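Secreted protein (Streptomyces lividans TK24, PDB 5LXZ) is a copper-radical protein of the galactose oxidase-like AA5 family that probably oxidises alcohol groups, perhaps of a glycan, at its copper site. Local coordinates at residues 92-97 against 224-229; 338-343 against 391-396; 362-367 against 385-390; 510-515 against 597-602; 524-529 against 565-570. The protein carries 1 engineered substitution. All coordinates share one frame; numbering follows the deposited sequence.

Contact 1 (92-97 against 224-229); sequences LIAGGT and RDAFEF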
# COMPACT_ATOMS: atom_id res chain seq x y z
N LEU A 92 -5.60 6.52 -11.56
CA LEU A 92 -6.83 6.69 -10.83
C LEU A 92 -6.42 6.80 -9.37
O LEU A 92 -5.68 5.95 -8.89
CB LEU A 92 -7.79 5.54 -10.98
CG LEU A 92 -9.10 5.64 -10.21
CD1 LEU A 92 -9.99 6.79 -10.69
CD2 LEU A 92 -9.86 4.33 -10.37
N ILE A 93 -6.88 7.83 -8.67
CA ILE A 93 -6.53 8.02 -7.26
C ILE A 93 -7.84 8.32 -6.51
O ILE A 93 -8.60 9.17 -6.94
CB ILE A 93 -5.37 9.04 -7.13
CG1 ILE A 93 -4.93 9.18 -5.67
CG2 ILE A 93 -5.74 10.37 -7.72
CD1 ILE A 93 -3.56 9.83 -5.54
N ALA A 94 -8.17 7.60 -5.45
CA ALA A 94 -9.47 7.69 -4.83
C ALA A 94 -9.36 7.52 -3.35
O ALA A 94 -8.53 6.76 -2.85
CB ALA A 94 -10.42 6.69 -5.40
N GLY A 95 -10.28 8.17 -2.67
CA GLY A 95 -10.30 8.19 -1.25
C GLY A 95 -9.49 9.32 -0.66
O GLY A 95 -9.28 10.36 -1.29
N GLY A 96 -9.07 9.11 0.57
CA GLY A 96 -8.32 10.12 1.31
C GLY A 96 -8.91 10.36 2.66
O GLY A 96 -9.66 9.56 3.18
N THR A 97 -8.53 11.49 3.26
CA THR A 97 -8.94 11.75 4.61
C THR A 97 -9.50 13.17 4.75
O THR A 97 -9.15 14.07 3.97
CB THR A 97 -7.77 11.49 5.59
OG1 THR A 97 -8.24 11.56 6.93
CG2 THR A 97 -6.62 12.49 5.39
N ARG A 224 -14.79 10.46 -0.15
CA ARG A 224 -15.25 9.76 -1.34
C ARG A 224 -14.54 10.18 -2.62
O ARG A 224 -14.73 9.55 -3.65
CB ARG A 224 -16.74 9.97 -1.55
CG ARG A 224 -17.58 9.48 -0.40
CD ARG A 224 -19.09 9.70 -0.60
NE ARG A 224 -19.73 9.12 0.58
CZ ARG A 224 -19.83 9.70 1.80
NH1 ARG A 224 -19.40 10.94 2.04
NH2 ARG A 224 -20.38 9.02 2.82
N ASP A 225 -13.77 11.27 -2.56
CA ASP A 225 -13.23 11.91 -3.75
C ASP A 225 -12.44 10.98 -4.64
O ASP A 225 -11.67 10.14 -4.13
CB ASP A 225 -12.29 13.06 -3.37
CG ASP A 225 -12.94 14.13 -2.51
OD1 ASP A 225 -13.87 13.85 -1.72
OD2 ASP A 225 -12.45 15.29 -2.59
N ALA A 226 -12.56 11.16 -5.94
CA ALA A 226 -11.76 10.45 -6.91
C ALA A 226 -11.31 11.32 -8.05
O ALA A 226 -12.06 12.21 -8.52
CB ALA A 226 -12.51 9.26 -7.44
N PHE A 227 -10.10 11.05 -8.55
CA PHE A 227 -9.54 11.83 -9.64
C PHE A 227 -8.79 10.89 -10.57
O PHE A 227 -8.38 9.81 -10.17
CB PHE A 227 -8.50 12.82 -9.09
CG PHE A 227 -9.04 13.78 -8.09
CD1 PHE A 227 -9.14 13.44 -6.75
CD2 PHE A 227 -9.56 15.00 -8.51
CE1 PHE A 227 -9.68 14.31 -5.82
CE2 PHE A 227 -10.14 15.86 -7.58
CZ PHE A 227 -10.18 15.53 -6.26
N GLU A 228 -8.59 11.30 -11.80
CA GLU A 228 -7.59 10.71 -12.65
C GLU A 228 -6.44 11.70 -12.75
O GLU A 228 -6.66 12.84 -13.12
CB GLU A 228 -8.13 10.36 -14.00
CG GLU A 228 -9.14 9.22 -14.00
CD GLU A 228 -9.58 8.82 -15.40
OE1 GLU A 228 -8.90 9.20 -16.40
OE2 GLU A 228 -10.59 8.10 -15.54
N PHE A 229 -5.22 11.30 -12.42
CA PHE A 229 -4.09 12.18 -12.64
C PHE A 229 -3.63 11.95 -14.07
O PHE A 229 -3.28 10.83 -14.44
CB PHE A 229 -2.92 11.91 -11.69
CG PHE A 229 -1.82 12.90 -11.86
CD1 PHE A 229 -1.96 14.17 -11.26
CD2 PHE A 229 -0.73 12.68 -12.71
CE1 PHE A 229 -0.98 15.14 -11.43
CE2 PHE A 229 0.23 13.69 -12.87
CZ PHE A 229 0.10 14.89 -12.23
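Ile93 and Phe227 form the central hydrogen-bonded pair between the two inner strands of a four-stranded propeller blade. The strands run antiparallel. Ile93 N donates its N-H to Phe227 O (2.9 Å), and Phe227 N returns a bond of the same length to Ile93 O. One step along, Gly95 N meets Asp225 O at 2.8 Å and extends the ladder past the start of strand 226-229. The backbone angles of Gly95 (phi 89°) would press a side chain against the preceding carbonyl, so glycine is called for here. Its carbonyl O is buried and has no partner in the model.

Side chains fill both faces. Ile93 CG2 lies 3.9 Å from Phe227 CB. On the other face Ala94 CB and Ala226 CB face each other across a non-hydrogen-bonded pair, also at 3.9 Å. With chi1 at 179°, Leu92 swings CG away from its own N and lays CD1 3.5 Å from Phe227 O. CD1 also reaches Glu228 CG at 4.2 Å. The carboxylate of Glu228 is held from outside, OE2 by Tyr279 and OE1 by Asn90. Asp225 OD2 bonds to Ser76.

Strand 81-85 pairs with the far side of strand 91-102, and strand 235-238 with the far side of strand 226-230. Trp286, from a neighbouring blade, packs on Leu92, Ala94 and Ala226, while Tyr236 touches Ile93 and Phe227.

Contact 2 (338-343 against 391-396); sequences TKVPGM and DDPKFV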
# COMPACT_ATOMS: atom_id res chain seq x y z
N THR A 338 -11.29 -18.66 -1.43
CA THR A 338 -10.65 -19.92 -1.09
C THR A 338 -9.31 -19.62 -0.40
O THR A 338 -8.42 -19.04 -1.01
CB THR A 338 -10.43 -20.76 -2.32
OG1 THR A 338 -11.67 -20.96 -3.03
CG2 THR A 338 -9.93 -22.17 -1.93
N LYS A 339 -9.20 -19.99 0.88
CA LYS A 339 -7.99 -19.68 1.65
C LYS A 339 -6.81 -20.45 1.14
O LYS A 339 -6.96 -21.61 0.69
CB LYS A 339 -8.26 -19.99 3.11
CG LYS A 339 -9.29 -19.02 3.67
CD LYS A 339 -9.69 -19.38 5.10
CE LYS A 339 -10.58 -18.32 5.73
NZ LYS A 339 -11.98 -18.45 5.27
N VAL A 340 -5.65 -19.83 1.20
CA VAL A 340 -4.38 -20.42 0.83
C VAL A 340 -3.61 -20.66 2.13
O VAL A 340 -3.30 -19.71 2.85
CB VAL A 340 -3.58 -19.55 -0.18
CG1 VAL A 340 -2.17 -20.07 -0.43
CG2 VAL A 340 -4.32 -19.49 -1.52
N PRO A 341 -3.29 -21.95 2.45
CA PRO A 341 -2.60 -22.31 3.69
C PRO A 341 -1.10 -22.06 3.66
O PRO A 341 -0.51 -21.73 2.59
CB PRO A 341 -2.88 -23.80 3.76
CG PRO A 341 -2.86 -24.24 2.36
CD PRO A 341 -3.51 -23.11 1.61
N GLY A 342 -0.47 -22.24 4.81
CA GLY A 342 0.96 -22.32 4.90
C GLY A 342 1.72 -21.08 5.30
O GLY A 342 2.93 -21.15 5.45
N MET A 343 1.04 -19.95 5.42
CA MET A 343 1.70 -18.70 5.77
C MET A 343 2.36 -18.74 7.17
O MET A 343 1.66 -18.81 8.17
CB MET A 343 0.71 -17.53 5.72
CG MET A 343 1.30 -16.20 6.15
SD MET A 343 2.49 -15.47 5.03
CE MET A 343 1.36 -14.93 3.71
N ASP A 391 -1.99 -26.82 -8.14
CA ASP A 391 -3.40 -27.22 -7.94
C ASP A 391 -3.85 -26.97 -6.52
O ASP A 391 -4.98 -26.51 -6.31
CB ASP A 391 -3.63 -28.69 -8.32
CG ASP A 391 -3.48 -28.93 -9.82
OD1 ASP A 391 -3.96 -28.09 -10.62
OD2 ASP A 391 -2.88 -29.97 -10.20
N ASP A 392 -2.97 -27.29 -5.55
CA ASP A 392 -3.18 -26.99 -4.13
C ASP A 392 -2.11 -25.95 -3.70
O ASP A 392 -1.05 -26.31 -3.18
CB ASP A 392 -3.06 -28.26 -3.27
CG ASP A 392 -4.29 -29.16 -3.36
OD1 ASP A 392 -4.97 -29.14 -4.42
OD2 ASP A 392 -4.58 -29.88 -2.37
N PRO A 393 -2.38 -24.67 -3.97
CA PRO A 393 -1.36 -23.67 -3.64
C PRO A 393 -1.16 -23.53 -2.16
O PRO A 393 -2.10 -23.75 -1.39
CB PRO A 393 -1.93 -22.38 -4.21
CG PRO A 393 -3.39 -22.59 -4.18
CD PRO A 393 -3.59 -24.03 -4.51
N LYS A 394 0.06 -23.17 -1.78
CA LYS A 394 0.39 -22.95 -0.40
C LYS A 394 1.57 -22.01 -0.34
O LYS A 394 2.34 -21.89 -1.32
CB LYS A 394 0.74 -24.24 0.33
CG LYS A 394 1.97 -24.92 -0.21
CD LYS A 394 2.26 -26.30 0.37
CE LYS A 394 3.43 -26.95 -0.36
NZ LYS A 394 3.42 -28.43 -0.22
N PHE A 395 1.70 -21.35 0.79
CA PHE A 395 2.90 -20.63 1.13
C PHE A 395 3.96 -21.58 1.70
O PHE A 395 3.63 -22.48 2.50
CB PHE A 395 2.63 -19.52 2.12
CG PHE A 395 1.99 -18.32 1.50
CD1 PHE A 395 2.78 -17.30 0.96
CD2 PHE A 395 0.62 -18.19 1.52
CE1 PHE A 395 2.20 -16.17 0.43
CE2 PHE A 395 0.05 -17.03 0.96
CZ PHE A 395 0.85 -16.06 0.44
N VAL A 396 5.20 -21.31 1.30
CA VAL A 396 6.38 -21.95 1.89
C VAL A 396 7.35 -20.86 2.21
O VAL A 396 7.41 -19.84 1.49
CB VAL A 396 7.03 -23.00 0.98
CG1 VAL A 396 6.05 -24.09 0.66
CG2 VAL A 396 7.51 -22.38 -0.31
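Met343 lays its methyl CE over one face of the Phe395 ring. CE sits 3.5 Å from the ring centroid, only 13° off the normal, as a CH-pi contact. SD stands above it on the same face. The Met343 chain is bent at chi2 (71°) and chi3, and this folds the methyl back over the ring. Val340 CG1 reaches the same ring obliquely, 3.9 Å from Phe395 CD2. Its other methyl, CG2, meets Pro393 CG at 4.2 Å.

The backbones hold these groups in place. Phe395 N bonds to Pro341 O at 2.9 Å. Pro341 O also lies at the edge of the Phe395 ring. Pro341 CD rests 3.4 Å from Pro393 O. At Gly342 a side chain would run into Phe395 O, and the backbone angles alone already ask for glycine.

Further out, Pro327 touches both Met343 and Phe395, as do Arg384 and Val367. Leu349 adds to the packing on Met343.

Strands 337-339 and 395-397 are the outermost strands of two successive propeller blades. The contact joins the chain leaving strand 337-339 to the chain entering strand 395-397, through a Met-aromatic contact between neighbouring blades of the propeller, the first of them a kelch motif.

Contact 3 (362-367 against 385-390); sequences DEKYMV and IADLKA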
# COMPACT_ATOMS: atom_id res chain seq x y z
N ASP A 362 4.97 -16.74 -13.90
CA ASP A 362 5.08 -17.86 -12.96
C ASP A 362 4.06 -17.82 -11.84
O ASP A 362 3.86 -18.83 -11.17
CB ASP A 362 6.49 -17.94 -12.42
CG ASP A 362 7.52 -18.28 -13.50
OD1 ASP A 362 7.18 -18.62 -14.66
OD2 ASP A 362 8.71 -18.17 -13.17
N GLU A 363 3.42 -16.67 -11.60
CA GLU A 363 2.38 -16.53 -10.55
C GLU A 363 2.89 -16.92 -9.19
O GLU A 363 2.17 -17.52 -8.39
CB GLU A 363 1.10 -17.31 -10.91
CG GLU A 363 0.57 -16.98 -12.29
CD GLU A 363 -0.90 -17.34 -12.47
OE1 GLU A 363 -1.79 -16.60 -11.93
OE2 GLU A 363 -1.15 -18.37 -13.19
N LYS A 364 4.15 -16.54 -8.92
CA LYS A 364 4.72 -16.71 -7.60
C LYS A 364 4.73 -15.38 -6.85
O LYS A 364 5.26 -14.39 -7.35
CB LYS A 364 6.13 -17.27 -7.69
CG LYS A 364 6.19 -18.70 -8.19
CD LYS A 364 7.62 -19.23 -8.13
CE LYS A 364 7.74 -20.60 -8.75
NZ LYS A 364 9.06 -21.18 -8.38
N TYR A 365 4.13 -15.39 -5.67
CA TYR A 365 3.96 -14.16 -4.86
C TYR A 365 4.77 -14.29 -3.61
O TYR A 365 4.75 -15.35 -3.01
CB TYR A 365 2.50 -13.96 -4.51
CG TYR A 365 1.62 -13.60 -5.64
CD1 TYR A 365 1.10 -14.55 -6.48
CD2 TYR A 365 1.35 -12.28 -5.91
CE1 TYR A 365 0.29 -14.19 -7.55
CE2 TYR A 365 0.57 -11.92 -6.99
CZ TYR A 365 0.04 -12.87 -7.78
OH TYR A 365 -0.77 -12.52 -8.86
N MET A 366 5.47 -13.24 -3.23
CA MET A 366 6.27 -13.22 -2.02
C MET A 366 5.77 -12.16 -1.07
O MET A 366 5.56 -11.01 -1.47
CB MET A 366 7.72 -13.00 -2.35
CG MET A 366 8.60 -12.93 -1.11
SD MET A 366 10.29 -12.38 -1.44
CE MET A 366 10.86 -13.95 -1.86
N VAL A 367 5.53 -12.55 0.18
CA VAL A 367 5.18 -11.68 1.28
C VAL A 367 6.41 -11.54 2.20
O VAL A 367 7.06 -12.55 2.49
CB VAL A 367 3.97 -12.24 2.04
CG1 VAL A 367 3.72 -11.44 3.27
CG2 VAL A 367 2.73 -12.27 1.16
N ILE A 385 6.42 -17.55 0.18
CA ILE A 385 6.23 -17.57 -1.25
C ILE A 385 5.12 -18.53 -1.58
O ILE A 385 5.15 -19.68 -1.11
CB ILE A 385 7.50 -17.99 -1.97
CG1 ILE A 385 8.64 -17.04 -1.64
CG2 ILE A 385 7.24 -18.06 -3.45
CD1 ILE A 385 10.01 -17.46 -2.13
N ALA A 386 4.12 -18.07 -2.35
CA ALA A 386 3.04 -18.91 -2.81
C ALA A 386 3.11 -19.01 -4.31
O ALA A 386 3.18 -18.00 -4.98
CB ALA A 386 1.70 -18.39 -2.40
N ASP A 387 3.04 -20.23 -4.83
CA ASP A 387 2.99 -20.51 -6.26
C ASP A 387 1.56 -20.79 -6.69
O ASP A 387 1.02 -21.89 -6.41
CB ASP A 387 3.88 -21.71 -6.59
CG ASP A 387 3.93 -22.02 -8.09
OD1 ASP A 387 3.07 -21.58 -8.84
OD2 ASP A 387 4.90 -22.73 -8.45
N LEU A 388 0.92 -19.85 -7.33
CA LEU A 388 -0.47 -20.00 -7.65
C LEU A 388 -0.76 -20.82 -8.89
O LEU A 388 -1.94 -20.98 -9.24
CB LEU A 388 -1.13 -18.66 -7.73
CG LEU A 388 -1.05 -17.77 -6.53
CD1 LEU A 388 -2.05 -16.66 -6.63
CD2 LEU A 388 -1.17 -18.51 -5.21
N LYS A 389 0.27 -21.33 -9.54
CA LYS A 389 0.06 -22.32 -10.61
C LYS A 389 -0.18 -23.72 -10.06
O LYS A 389 -0.69 -24.57 -10.78
CB LYS A 389 1.21 -22.26 -11.65
CG LYS A 389 0.91 -21.12 -12.63
CD LYS A 389 1.73 -21.00 -13.91
CE LYS A 389 1.10 -19.95 -14.81
NZ LYS A 389 1.91 -19.70 -16.03
N ALA A 390 0.15 -23.97 -8.79
CA ALA A 390 -0.11 -25.26 -8.17
C ALA A 390 -1.62 -25.54 -8.06
O ALA A 390 -2.46 -24.61 -7.91
CB ALA A 390 0.58 -25.35 -6.82
O HOH W 1 4.97 -21.20 -11.16
O HOH W 2 5.10 -19.98 -15.99
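Asp387 OD1 is linked to Asp362 O by water 1, which donates to Asp362 O at 2.6 Å and more weakly to OD1. Lys389 N also gives OD1 a bond of 2.9 Å, on the anti side of the carboxylate and 25° out of its plane, which makes an Asx turn. With alanine in place of Asp387, Lys389 N would probably lose its acceptor and water 1 one of its two holds, and the turn would be freer to move.

The same turn is fixed by the backbone. Leu388 N bonds to Glu363 O at 2.8 Å, and Tyr365 and Ala386 exchange a pair of bonds in the ladder beyond.

Leu388 has CG anti to its carbonyl carbon (chi1 -57°), and CD1 then comes obliquely to the Tyr365 ring, 3.5 Å from CE1. Phe302 meets this ring edge-to-face. On the other side of the sheet Met366 CE packs on Ile385 CD1 at 3.6 Å.

The Lys389 chain crosses Glu363 at about a right angle, its CE 3.2 Å from Glu363 OE2. Their charges stay beyond salt-bridge range. Lys389 NZ instead bonds to Gln361 O and, at 3.2 Å, to water 2, which donates on to Asp362 OD1, while Glu363 OE1 takes Gln305 N.

These are the two inner antiparallel strands of a propeller blade. The second runs into a type I turn, from Asp387 to Ala390, opened by an Asx turn.

Contact 4 (510-515 against 597-602); sequences PDLSGG and KAEWVR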
# COMPACT_ATOMS: atom_id res chain seq x y z
N PRO A 510 23.54 -2.29 -22.71
CA PRO A 510 22.96 -2.36 -24.03
C PRO A 510 22.19 -1.10 -24.38
O PRO A 510 21.51 -0.52 -23.53
CB PRO A 510 22.01 -3.57 -23.97
CG PRO A 510 21.94 -3.99 -22.58
CD PRO A 510 23.03 -3.34 -21.81
N ASP A 511 22.34 -0.67 -25.62
CA ASP A 511 21.58 0.45 -26.14
C ASP A 511 20.19 -0.04 -26.57
O ASP A 511 20.00 -1.20 -26.91
CB ASP A 511 22.32 1.08 -27.33
CG ASP A 511 22.48 0.11 -28.49
OD1 ASP A 511 23.13 -0.96 -28.31
OD2 ASP A 511 21.92 0.39 -29.58
N LEU A 512 19.22 0.87 -26.58
CA LEU A 512 17.88 0.54 -27.00
C LEU A 512 17.16 1.79 -27.46
O LEU A 512 17.10 2.78 -26.72
CB LEU A 512 17.12 -0.12 -25.82
CG LEU A 512 15.72 -0.63 -26.12
CD1 LEU A 512 15.72 -1.77 -27.13
CD2 LEU A 512 15.08 -1.05 -24.81
N SER A 513 16.65 1.77 -28.68
CA SER A 513 15.85 2.87 -29.19
C SER A 513 14.70 2.33 -30.00
O SER A 513 14.68 1.14 -30.34
CB SER A 513 16.72 3.82 -30.02
OG SER A 513 17.38 3.12 -31.03
N GLY A 514 13.75 3.21 -30.29
CA GLY A 514 12.53 2.81 -31.03
C GLY A 514 11.23 3.04 -30.29
O GLY A 514 10.17 2.91 -30.91
N GLY A 515 11.28 3.38 -28.99
CA GLY A 515 10.08 3.80 -28.25
C GLY A 515 9.80 5.30 -28.32
O GLY A 515 10.69 6.07 -28.75
N LYS A 597 18.55 1.23 -20.53
CA LYS A 597 17.50 2.13 -20.10
C LYS A 597 16.22 1.69 -20.75
O LYS A 597 16.24 1.15 -21.86
CB LYS A 597 17.82 3.56 -20.47
CG LYS A 597 19.10 4.06 -19.80
CD LYS A 597 19.34 5.52 -20.11
CE LYS A 597 20.67 5.94 -19.52
NZ LYS A 597 20.93 7.37 -19.82
N ALA A 598 15.08 1.96 -20.11
CA ALA A 598 13.83 1.51 -20.65
C ALA A 598 13.29 2.34 -21.78
O ALA A 598 13.45 3.56 -21.77
CB ALA A 598 12.78 1.44 -19.52
N GLU A 599 12.57 1.69 -22.69
CA GLU A 599 11.69 2.34 -23.62
C GLU A 599 10.28 2.12 -23.16
O GLU A 599 9.95 1.03 -22.68
CB GLU A 599 11.85 1.75 -25.02
CG GLU A 599 13.23 1.95 -25.61
CD GLU A 599 13.51 3.41 -25.89
OE1 GLU A 599 12.89 3.93 -26.83
OE2 GLU A 599 14.30 4.05 -25.15
N TRP A 600 9.43 3.11 -23.37
CA TRP A 600 8.01 2.98 -23.02
C TRP A 600 7.18 2.28 -24.07
O TRP A 600 7.28 2.58 -25.28
CB TRP A 600 7.42 4.34 -22.68
CG TRP A 600 7.87 4.89 -21.36
CD1 TRP A 600 8.93 5.71 -21.13
CD2 TRP A 600 7.37 4.53 -20.08
NE1 TRP A 600 9.07 5.95 -19.81
CE2 TRP A 600 8.14 5.23 -19.13
CE3 TRP A 600 6.30 3.74 -19.64
CZ2 TRP A 600 7.87 5.18 -17.78
CZ3 TRP A 600 6.06 3.67 -18.28
CH2 TRP A 600 6.85 4.37 -17.37
N VAL A 601 6.32 1.36 -23.63
CA VAL A 601 5.46 0.57 -24.50
C VAL A 601 4.05 0.65 -23.95
O VAL A 601 3.82 0.41 -22.74
CB VAL A 601 5.91 -0.89 -24.56
CG1 VAL A 601 4.91 -1.78 -25.30
CG2 VAL A 601 7.25 -0.94 -25.24
N ARG A 602 3.11 1.02 -24.80
CA ARG A 602 1.71 0.99 -24.45
C ARG A 602 1.09 -0.27 -24.96
O ARG A 602 1.17 -0.59 -26.14
CB ARG A 602 0.97 2.20 -25.02
CG ARG A 602 -0.46 2.29 -24.51
CD ARG A 602 -1.19 3.48 -25.08
NE ARG A 602 -1.53 3.36 -26.48
CZ ARG A 602 -2.65 2.80 -26.96
NH1 ARG A 602 -3.53 2.22 -26.16
NH2 ARG A 602 -2.87 2.80 -28.28
O HOH W 3 20.40 1.88 -22.75
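Glu599 reaches from its strand toward the loop 510-515, its CB already pointing toward the loop. CG leaves CB anti to the carbonyl carbon (chi1 -63°) and rests on Leu512, 3.6 Å from both CG and CD2 of that residue. The two side chains lie alongside and run in opposite senses. A bend at chi2 (-67°) turns the carboxylate along the loop. CD comes within 3.7 Å of Leu512 O. OE1 ends on Gly515 N at 2.7 Å and accepts the N-H on its anti lone pair, although the bond is bent to 138° at the hydrogen. OE2 lies 3.5 Å from Leu512 O; both are acceptors and do not bond.

Glycine suits position 515, because a side chain there would collide with Glu599 OE1. A leucine in place of Glu599 would probably leave Gly515 N without its acceptor and the loop less firmly held.

At the other end, water 3 joins the segments. It donates to Pro510 O at 2.8 Å and accepts from Lys597 N at 3.0 Å.

The loop runs on into strand 517-518, which lies parallel to strand 599-603 at the end of the Early set sheet. Strand 582-590 borders 599-603 on its other side. Phe527, on strand 524-528, packs against both Leu512 and Glu599.

Contact 5 (524-529 against 565-570); sequences SGTFTS and GDKLTV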
# COMPACT_ATOMS: atom_id res chain seq x y z
N SER A 524 3.82 -7.92 -32.06
CA SER A 524 5.25 -7.71 -32.02
C SER A 524 5.62 -6.30 -32.38
O SER A 524 4.87 -5.61 -33.02
CB SER A 524 5.94 -8.69 -33.01
OG SER A 524 5.71 -10.04 -32.64
N GLY A 525 6.77 -5.87 -31.89
CA GLY A 525 7.36 -4.58 -32.24
C GLY A 525 8.86 -4.73 -32.34
O GLY A 525 9.45 -5.64 -31.76
N THR A 526 9.45 -3.89 -33.20
CA THR A 526 10.87 -3.95 -33.49
C THR A 526 11.53 -2.67 -32.99
O THR A 526 11.02 -1.57 -33.17
CB THR A 526 11.09 -4.19 -35.00
OG1 THR A 526 10.50 -5.44 -35.37
CG2 THR A 526 12.58 -4.28 -35.35
N PHE A 527 12.67 -2.86 -32.35
CA PHE A 527 13.47 -1.83 -31.74
C PHE A 527 14.87 -1.92 -32.33
O PHE A 527 15.25 -2.94 -32.89
CB PHE A 527 13.53 -2.06 -30.22
CG PHE A 527 12.21 -1.89 -29.55
CD1 PHE A 527 11.26 -2.90 -29.59
CD2 PHE A 527 11.90 -0.68 -28.90
CE1 PHE A 527 10.02 -2.74 -28.96
CE2 PHE A 527 10.67 -0.51 -28.29
CZ PHE A 527 9.74 -1.55 -28.32
N THR A 528 15.63 -0.86 -32.16
CA THR A 528 17.04 -0.85 -32.54
C THR A 528 17.93 -1.02 -31.33
O THR A 528 17.81 -0.28 -30.34
CB THR A 528 17.39 0.45 -33.26
OG1 THR A 528 16.55 0.56 -34.42
CG2 THR A 528 18.86 0.51 -33.70
N SER A 529 18.84 -1.98 -31.42
CA SER A 529 19.90 -2.10 -30.45
C SER A 529 21.15 -2.56 -31.18
O SER A 529 21.15 -3.66 -31.73
CB SER A 529 19.57 -3.12 -29.37
OG SER A 529 20.66 -3.25 -28.48
N GLY A 565 20.94 -8.63 -36.53
CA GLY A 565 21.73 -7.42 -36.74
C GLY A 565 21.47 -6.47 -35.59
O GLY A 565 21.58 -6.86 -34.43
N ASP A 566 21.13 -5.23 -35.90
CA ASP A 566 20.87 -4.23 -34.87
C ASP A 566 19.37 -4.11 -34.55
O ASP A 566 18.96 -3.11 -33.97
CB ASP A 566 21.49 -2.87 -35.25
CG ASP A 566 20.81 -2.20 -36.44
OD1 ASP A 566 20.03 -2.86 -37.18
OD2 ASP A 566 21.07 -0.97 -36.67
N LYS A 567 18.58 -5.11 -34.97
CA LYS A 567 17.12 -5.10 -34.80
C LYS A 567 16.71 -6.16 -33.79
O LYS A 567 17.15 -7.31 -33.86
CB LYS A 567 16.40 -5.35 -36.12
CG LYS A 567 16.66 -4.30 -37.19
CD LYS A 567 16.08 -2.92 -36.89
CE LYS A 567 16.04 -2.06 -38.16
NZ LYS A 567 17.38 -1.96 -38.81
N LEU A 568 15.91 -5.74 -32.82
CA LEU A 568 15.37 -6.61 -31.80
C LEU A 568 13.86 -6.60 -31.94
O LEU A 568 13.23 -5.56 -31.79
CB LEU A 568 15.78 -6.07 -30.45
CG LEU A 568 15.42 -7.01 -29.32
CD1 LEU A 568 16.36 -8.21 -29.24
CD2 LEU A 568 15.43 -6.27 -28.00
N THR A 569 13.28 -7.76 -32.24
CA THR A 569 11.81 -7.89 -32.36
C THR A 569 11.32 -8.58 -31.11
O THR A 569 11.77 -9.65 -30.78
CB THR A 569 11.43 -8.68 -33.59
OG1 THR A 569 11.90 -7.91 -34.70
CG2 THR A 569 9.94 -8.86 -33.71
N VAL A 570 10.35 -7.98 -30.45
CA VAL A 570 9.80 -8.54 -29.21
C VAL A 570 8.34 -8.86 -29.43
O VAL A 570 7.68 -8.22 -30.23
CB VAL A 570 9.96 -7.56 -28.03
CG1 VAL A 570 11.41 -7.14 -27.89
CG2 VAL A 570 9.10 -6.33 -28.18
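Phe527 turns its CE1 toward Val570 CG2, 3.8 Å away, and the two side chains cross at about a right angle. The methyl comes obliquely to the ring. Leu568 O lies at the ring edge, in its plane. With chi1 at -54°, Val570 CG2 lies between the backbone N and the carbonyl carbon, and from there it also borders Gly525 O at 3.7 Å.

The strands are antiparallel and closely bonded. Gly525 and Val570 exchange two bonds, and so do Phe527 and Leu568. Of these, Phe527 N to Leu568 O measures 2.8 Å. Beyond the regular ladder Ser529 N still reaches Asp566 O at 2.8 Å, but it comes from above the carbonyl plane, 38° out of it.

The opposite face is polar. Thr526 OG1 and Thr569 OG1 share a hydrogen bond of 2.9 Å across a non-hydrogen-bonded pair, and either hydroxyl could donate. Both oxygens are anti to their carbonyl carbons. Thr526 CG2, beside the carbonyl carbon, rests 4.0 Å from Lys567 CB. Lys567 then bends at chi2 and chi4, and its NZ forms a salt bridge with Asp566 OD1 at 3.2 Å. Thr528 CG2 lies alongside the Asp566 side chain.

The ends are tied outward, Ser524 OG to Thr571 and Ser529 OG to Asp511 O. Strand 524-528 is an outermost strand of the sheet of the galactose oxidase-like Early set domain, and 567-571 continues it to 556-564. Phe527 and Val570 face inward onto Met586 of strand 582-590 and onto Ile519, and Phe527 also meets Val601 of strand 599-603.

From the N terminus, contact 1 comes first. It closes a loop of 126 residues that holds the beta barrel domain, so this long excursion leaves and rejoins one propeller blade. Contact 2 then joins two successive blades across 47 residues. Contact 3 falls within that span and pairs the inner strands of the second blade. The two touch where Val396 O meets Ile385 N and Phe395 packs on Ala386. Contact 4 opens the Early set domain and closes it near the C terminus. Contact 5 lies within that span, and Ser513 O meets Thr528 N between them. No two contacts cross. Contact 1 lies across the chain's centre from contacts 2 and 3.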